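Local structure of delta toxin (Clostridium perfringens, 2YGT) at residues Y32-A38 / H286-Q290. The protein is a haemolytic beta-pore-forming toxin with a leukocidin/haemolysin-type domain that probably inserts a beta-barrel pore into target membranes. Residues are numbered along the deposited sequence; the frame is centred on the assembly and turned at random.
Sequences YSSTDSA and HTIRQ. With ZN (zinc ion), chain B.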
loop_
_atom_site.group_PDB
_atom_site.type_symbol
_atom_site.label_atom_id
_atom_site.label_comp_id
_atom_site.label_asym_id
_atom_site.label_seq_id
_atom_site.Cartn_x
_atom_site.Cartn_y
_atom_site.Cartn_z
ATOM N N TYR A 32 -8.421 -4.747 -21.345
ATOM C CA TYR A 32 -7.258 -5.616 -21.470
ATOM C C TYR A 32 -6.456 -5.623 -20.177
ATOM O O TYR A 32 -6.115 -4.568 -19.645
ATOM C CB TYR A 32 -6.371 -5.162 -22.635
ATOM C CG TYR A 32 -7.089 -5.125 -23.964
ATOM C CD1 TYR A 32 -7.132 -6.246 -24.784
ATOM C CD2 TYR A 32 -7.729 -3.971 -24.395
ATOM C CE1 TYR A 32 -7.792 -6.217 -26.003
ATOM C CE2 TYR A 32 -8.392 -3.931 -25.611
ATOM C CZ TYR A 32 -8.421 -5.057 -26.411
ATOM O OH TYR A 32 -9.081 -5.017 -27.618
ATOM N N SER A 33 -6.159 -6.819 -19.678
ATOM C CA SER A 33 -5.406 -6.969 -18.437
ATOM C C SER A 33 -3.925 -7.272 -18.664
ATOM O O SER A 33 -3.559 -7.999 -19.589
ATOM C CB SER A 33 -6.034 -8.057 -17.561
ATOM O OG SER A 33 -7.298 -7.641 -17.068
ATOM N N SER A 34 -3.077 -6.709 -17.811
ATOM C CA SER A 34 -1.650 -6.992 -17.861
ATOM C C SER A 34 -1.079 -7.024 -16.446
ATOM O O SER A 34 -1.361 -6.144 -15.632
ATOM C CB SER A 34 -0.926 -5.950 -18.717
ATOM O OG SER A 34 0.421 -6.312 -18.935
ATOM N N THR A 35 -0.286 -8.050 -16.153
ATOM C CA THR A 35 0.299 -8.210 -14.826
ATOM C C THR A 35 1.811 -8.395 -14.876
ATOM O O THR A 35 2.326 -9.206 -15.646
ATOM C CB THR A 35 -0.306 -9.411 -14.073
ATOM O OG1 THR A 35 -1.690 -9.165 -13.808
ATOM C CG2 THR A 35 0.412 -9.624 -12.755
ATOM N N ASP A 36 2.518 -7.640 -14.046
ATOM C CA ASP A 36 3.955 -7.813 -13.911
ATOM C C ASP A 36 4.376 -7.822 -12.447
ATOM O O ASP A 36 3.763 -7.161 -11.612
ATOM C CB ASP A 36 4.707 -6.729 -14.682
ATOM C CG ASP A 36 6.094 -7.166 -15.068
ATOM O OD1 ASP A 36 6.368 -8.379 -14.944
ATOM O OD2 ASP A 36 6.901 -6.312 -15.491
ATOM N N SER A 37 5.424 -8.584 -12.144
ATOM C CA SER A 37 5.928 -8.688 -10.781
ATOM C C SER A 37 7.419 -8.386 -10.713
ATOM O O SER A 37 8.182 -8.765 -11.603
ATOM C CB SER A 37 5.654 -10.081 -10.205
ATOM O OG SER A 37 4.300 -10.220 -9.813
ATOM N N ALA A 38 7.826 -7.703 -9.650
ATOM C CA ALA A 38 9.229 -7.379 -9.440
ATOM C C ALA A 38 9.633 -7.580 -7.983
ATOM O O ALA A 38 8.847 -7.334 -7.066
ATOM C CB ALA A 38 9.522 -5.954 -9.887
ATOM N N HIS A 286 -1.286 -2.856 -24.806
ATOM C CA HIS A 286 -1.915 -3.126 -23.513
ATOM C C HIS A 286 -1.013 -3.942 -22.590
ATOM O O HIS A 286 -1.425 -4.974 -22.062
ATOM C CB HIS A 286 -3.246 -3.863 -23.693
ATOM C CG HIS A 286 -4.163 -3.228 -24.691
ATOM N ND1 HIS A 286 -4.613 -3.893 -25.811
ATOM C CD2 HIS A 286 -4.713 -1.994 -24.740
ATOM C CE1 HIS A 286 -5.404 -3.096 -26.506
ATOM N NE2 HIS A 286 -5.482 -1.937 -25.877
ATOM N N THR A 287 0.217 -3.483 -22.397
ATOM C CA THR A 287 1.153 -4.203 -21.547
ATOM C C THR A 287 1.781 -3.288 -20.510
ATOM O O THR A 287 1.912 -2.082 -20.720
ATOM C CB THR A 287 2.287 -4.872 -22.362
ATOM O OG1 THR A 287 3.106 -3.863 -22.968
ATOM C CG2 THR A 287 1.720 -5.795 -23.439
ATOM N N ILE A 288 2.161 -3.878 -19.385
ATOM C CA ILE A 288 2.932 -3.174 -18.376
ATOM C C ILE A 288 4.183 -3.998 -18.088
ATOM O O ILE A 288 4.098 -5.177 -17.746
ATOM C CB ILE A 288 2.103 -2.905 -17.088
ATOM C CG1 ILE A 288 2.829 -1.906 -16.188
ATOM C CG2 ILE A 288 1.800 -4.201 -16.347
ATOM C CD1 ILE A 288 1.962 -1.310 -15.096
ATOM N N ARG A 289 5.347 -3.381 -18.268
ATOM C CA ARG A 289 6.619 -4.082 -18.136
ATOM C C ARG A 289 7.617 -3.287 -17.303
ATOM O O ARG A 289 7.754 -2.077 -17.474
ATOM C CB ARG A 289 7.234 -4.341 -19.519
ATOM C CG ARG A 289 6.446 -5.266 -20.429
ATOM C CD ARG A 289 7.161 -5.415 -21.765
ATOM N NE ARG A 289 6.476 -6.321 -22.684
ATOM C CZ ARG A 289 6.600 -7.645 -22.656
ATOM N NH1 ARG A 289 7.377 -8.225 -21.748
ATOM N NH2 ARG A 289 5.943 -8.393 -23.535
ATOM N N GLN A 290 8.323 -3.969 -16.407
ATOM C CA GLN A 290 9.413 -3.340 -15.672
ATOM C C GLN A 290 10.555 -2.986 -16.623
ATOM O O GLN A 290 10.907 -3.779 -17.498
ATOM C CB GLN A 290 9.917 -4.262 -14.563
ATOM C CG GLN A 290 11.061 -3.674 -13.762
ATOM C CD GLN A 290 11.569 -4.617 -12.694
ATOM O OE1 GLN A 290 11.252 -5.803 -12.697
ATOM N NE2 GLN A 290 12.368 -4.090 -11.773
HETATM ZN ZN ZN B . -6.044 0.270 -26.107
HETATM O O HOH W 1 -2.875 -7.185 -22.455
#
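The rings of Tyr32 and His286 lie almost flat on each other in an offset stack, planes 5° apart and centroids 3.7 Å from one another. The imidazole is shifted toward the CD2-CE2 side of the phenol, so that His286 CE1 sits 3.2 Å from Tyr32 CE2. Both rings branch off beside their own backbone N and head roughly the same way, and the imidazole comes to lie over one face of the phenol. His286 NE2 binds zinc at 2.3 Å; Asp54 is the other protein ligand of this ion. The stack and the zinc bond together probably restrict rotation of the imidazole.

Further along, two side chains of 32-38 grip backbone N-H groups of the partner strand. Ser34 OG, anti to its own N (chi1 -172°), accepts from Ile288 N at 3.0 Å. Asp36 OD2 accepts from Gln290 N at 2.9 Å, the nitrogen lying almost in line with the CG-OD2 bond. OD1 of the same carboxylate takes a weak bond from Ser37 N. A water joins Ser33 O to His286 O. Ile288 CG2 packs 3.6 Å from Ser34 OG. The extended Gln290 side chain brings OE1 to 3.3 Å from Ala38 CB.

The segment axes run nearly parallel (11°) and 6.0 Å apart. Segment 32-38 belongs to the sheet of strands 19-24, 27-39 and 45-54. Strand 287-291 edges the sheet of 263-282 and opens with a G1 beta bulge, His286 and Thr287 set opposite Asp282. Side-chain-to-backbone bonds, a bridging water and the zinc site tie these two sheets together near the surface.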